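Local coordinates for RagB/SusD domain protein (Flavobacterium johnsoniae, PDB 5J5U) that binds chitin and, as a SusD homolog, probably captures chitin-derived glycans at the outer membrane for uptake, at residues Asn223-His228 and Pro331-Tyr337. Numbering follows the deposited sequence.
Sequences NCLMHH and PFLHVSY
N223 reaches across to the start of helix 337-349, where its amide meets the backbone of Y337. Its CB lies 3.8 Å from L333 CD1. With CG beside the backbone N (chi1 -74°), the flat amide swings toward the other strand, and OD1 accepts a bent hydrogen bond from Y337 N at 2.9 Å. That donor sits 37° above the carbonyl plane, off the lone pairs, and Y337 CB rests against the same oxygen. On the other branch, N223 ND2 lies 3.8 Å from L333 CD1 and 3.0 Å from a water oxygen, to which it donates; the water also takes a weak bond from Y337 N. S336 is the N-cap of the helix, its OG bonded to E339 N. Beyond N223 the strands pair antiparallel: H334 N donates to C224 O at 2.8 Å, M226 N to F332 O and F332 N to M226 O, each at 3.0 Å. On one face L225 CD1 packs 3.7 Å from L333 CD1; on the other, V335 lies against helix 178-195, while M226 and F332 touch helix 16-29. Replacing N223 by alanine would probably cost Y337 N its OD1 acceptor, the water its ND2 donor and L333 CD1 its contact with ND2. The two-stranded ladder thus joins distant parts of the helical SusD-like fold, and the asparagine amide extends its hydrogen bonding to the helix start.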
loop_
_atom_site.group_PDB
_atom_site.type_symbol
_atom_site.label_atom_id
_atom_site.label_comp_id
_atom_site.label_asym_id
_atom_site.label_seq_id
_atom_site.Cartn_x
_atom_site.Cartn_y
_atom_site.Cartn_z
ATOM N N ASN A 223 -10.475 -10.153 -3.669
ATOM C CA ASN A 223 -9.738 -8.883 -3.594
ATOM C C ASN A 223 -10.605 -7.682 -3.254
ATOM O O ASN A 223 -11.738 -7.583 -3.708
ATOM C CB ASN A 223 -9.016 -8.601 -4.905
ATOM C CG ASN A 223 -7.821 -9.465 -5.092
ATOM O OD1 ASN A 223 -7.585 -10.363 -4.295
ATOM N ND2 ASN A 223 -7.043 -9.203 -6.142
ATOM N N CYS A 224 -10.060 -6.774 -2.451
ATOM C CA CYS A 224 -10.756 -5.542 -2.123
ATOM C C CYS A 224 -10.471 -4.450 -3.164
ATOM O O CYS A 224 -9.364 -3.916 -3.237
ATOM C CB CYS A 224 -10.359 -5.073 -0.730
ATOM S SG CYS A 224 -11.362 -3.755 -0.155
ATOM N N LEU A 225 -11.487 -4.147 -3.967
ATOM C CA LEU A 225 -11.404 -3.235 -5.113
ATOM C C LEU A 225 -12.416 -2.137 -5.042
ATOM O O LEU A 225 -13.530 -2.350 -4.576
ATOM C CB LEU A 225 -11.665 -3.974 -6.434
ATOM C CG LEU A 225 -10.619 -4.759 -7.198
ATOM C CD1 LEU A 225 -9.297 -4.019 -7.234
ATOM C CD2 LEU A 225 -10.511 -6.143 -6.599
ATOM N N MET A 226 -12.045 -0.969 -5.539
ATOM C CA MET A 226 -13.023 0.027 -5.924
ATOM C C MET A 226 -13.027 0.133 -7.448
ATOM O O MET A 226 -11.985 0.405 -8.057
ATOM C CB MET A 226 -12.723 1.390 -5.330
ATOM C CG MET A 226 -13.673 2.437 -5.857
ATOM S SD MET A 226 -15.367 2.020 -5.364
ATOM C CE MET A 226 -15.342 2.671 -3.679
ATOM N N HIS A 227 -14.179 -0.132 -8.055
ATOM C CA HIS A 227 -14.378 0.114 -9.474
ATOM C C HIS A 227 -14.850 1.549 -9.626
ATOM O O HIS A 227 -15.792 1.968 -8.954
ATOM C CB HIS A 227 -15.374 -0.872 -10.077
ATOM C CG HIS A 227 -14.926 -2.292 -9.973
ATOM N ND1 HIS A 227 -14.108 -2.881 -10.909
ATOM C CD2 HIS A 227 -15.171 -3.234 -9.033
ATOM C CE1 HIS A 227 -13.878 -4.134 -10.558
ATOM N NE2 HIS A 227 -14.513 -4.372 -9.425
ATOM N N HIS A 228 -14.138 2.300 -10.459
ATOM C CA HIS A 228 -14.350 3.742 -10.662
ATOM C C HIS A 228 -15.123 4.092 -11.937
ATOM O O HIS A 228 -14.715 3.726 -13.034
ATOM C CB HIS A 228 -12.997 4.479 -10.640
ATOM C CG HIS A 228 -12.436 4.647 -9.260
ATOM N ND1 HIS A 228 -12.894 5.609 -8.385
ATOM C CD2 HIS A 228 -11.477 3.959 -8.593
ATOM C CE1 HIS A 228 -12.236 5.513 -7.244
ATOM N NE2 HIS A 228 -11.367 4.525 -7.346
ATOM N N PRO A 331 -9.430 0.675 -11.966
ATOM C CA PRO A 331 -9.820 0.250 -10.620
ATOM C C PRO A 331 -8.682 0.412 -9.614
ATOM O O PRO A 331 -7.514 0.384 -10.003
ATOM C CB PRO A 331 -10.178 -1.221 -10.811
ATOM C CG PRO A 331 -9.421 -1.631 -12.052
ATOM C CD PRO A 331 -9.416 -0.435 -12.933
ATOM N N PHE A 332 -9.014 0.549 -8.337
ATOM C CA PHE A 332 -7.988 0.654 -7.303
ATOM C C PHE A 332 -8.056 -0.532 -6.342
ATOM O O PHE A 332 -9.085 -0.776 -5.723
ATOM C CB PHE A 332 -8.130 1.959 -6.527
ATOM C CG PHE A 332 -6.974 2.252 -5.628
ATOM C CD1 PHE A 332 -6.930 1.734 -4.335
ATOM C CD2 PHE A 332 -5.927 3.058 -6.064
ATOM C CE1 PHE A 332 -5.847 2.004 -3.492
ATOM C CE2 PHE A 332 -4.843 3.344 -5.213
ATOM C CZ PHE A 332 -4.805 2.818 -3.930
ATOM N N LEU A 333 -6.937 -1.248 -6.230
ATOM C CA LEU A 333 -6.785 -2.420 -5.374
ATOM C C LEU A 333 -6.264 -2.074 -3.964
ATOM O O LEU A 333 -5.141 -1.595 -3.822
ATOM C CB LEU A 333 -5.827 -3.420 -6.046
ATOM C CG LEU A 333 -5.501 -4.725 -5.312
ATOM C CD1 LEU A 333 -6.749 -5.542 -5.095
ATOM C CD2 LEU A 333 -4.450 -5.544 -6.056
ATOM N N HIS A 334 -7.058 -2.362 -2.932
ATOM C CA HIS A 334 -6.670 -2.082 -1.542
ATOM C C HIS A 334 -5.948 -3.231 -0.822
ATOM O O HIS A 334 -4.905 -3.027 -0.195
ATOM C CB HIS A 334 -7.903 -1.703 -0.719
ATOM C CG HIS A 334 -8.460 -0.359 -1.056
ATOM N ND1 HIS A 334 -7.810 0.814 -0.739
ATOM C CD2 HIS A 334 -9.607 0.000 -1.677
ATOM C CE1 HIS A 334 -8.533 1.839 -1.151
ATOM N NE2 HIS A 334 -9.628 1.372 -1.726
ATOM N N VAL A 335 -6.545 -4.419 -0.863
ATOM C CA VAL A 335 -5.993 -5.610 -0.227
ATOM C C VAL A 335 -6.150 -6.786 -1.181
ATOM O O VAL A 335 -7.177 -6.908 -1.852
ATOM C CB VAL A 335 -6.677 -5.934 1.120
ATOM C CG1 VAL A 335 -5.825 -6.904 1.906
ATOM C CG2 VAL A 335 -6.977 -4.640 1.941
ATOM N N SER A 336 -5.159 -7.668 -1.232
ATOM C CA SER A 336 -5.134 -8.641 -2.309
ATOM C C SER A 336 -4.913 -10.069 -1.840
ATOM O O SER A 336 -4.427 -10.307 -0.729
ATOM C CB SER A 336 -4.047 -8.268 -3.314
ATOM O OG SER A 336 -2.762 -8.516 -2.781
ATOM N N TYR A 337 -5.286 -11.013 -2.703
ATOM C CA TYR A 337 -5.060 -12.433 -2.447
ATOM C C TYR A 337 -3.569 -12.746 -2.568
ATOM O O TYR A 337 -2.992 -13.513 -1.775
ATOM C CB TYR A 337 -5.870 -13.290 -3.426
ATOM C CG TYR A 337 -5.585 -14.776 -3.305
ATOM C CD1 TYR A 337 -5.885 -15.460 -2.138
ATOM C CD2 TYR A 337 -5.026 -15.488 -4.354
ATOM C CE1 TYR A 337 -5.633 -16.804 -2.011
ATOM C CE2 TYR A 337 -4.769 -16.850 -4.237
ATOM C CZ TYR A 337 -5.078 -17.496 -3.057
ATOM O OH TYR A 337 -4.831 -18.840 -2.909
HETATM O O HOH W 1 -4.364 -10.533 -5.761
#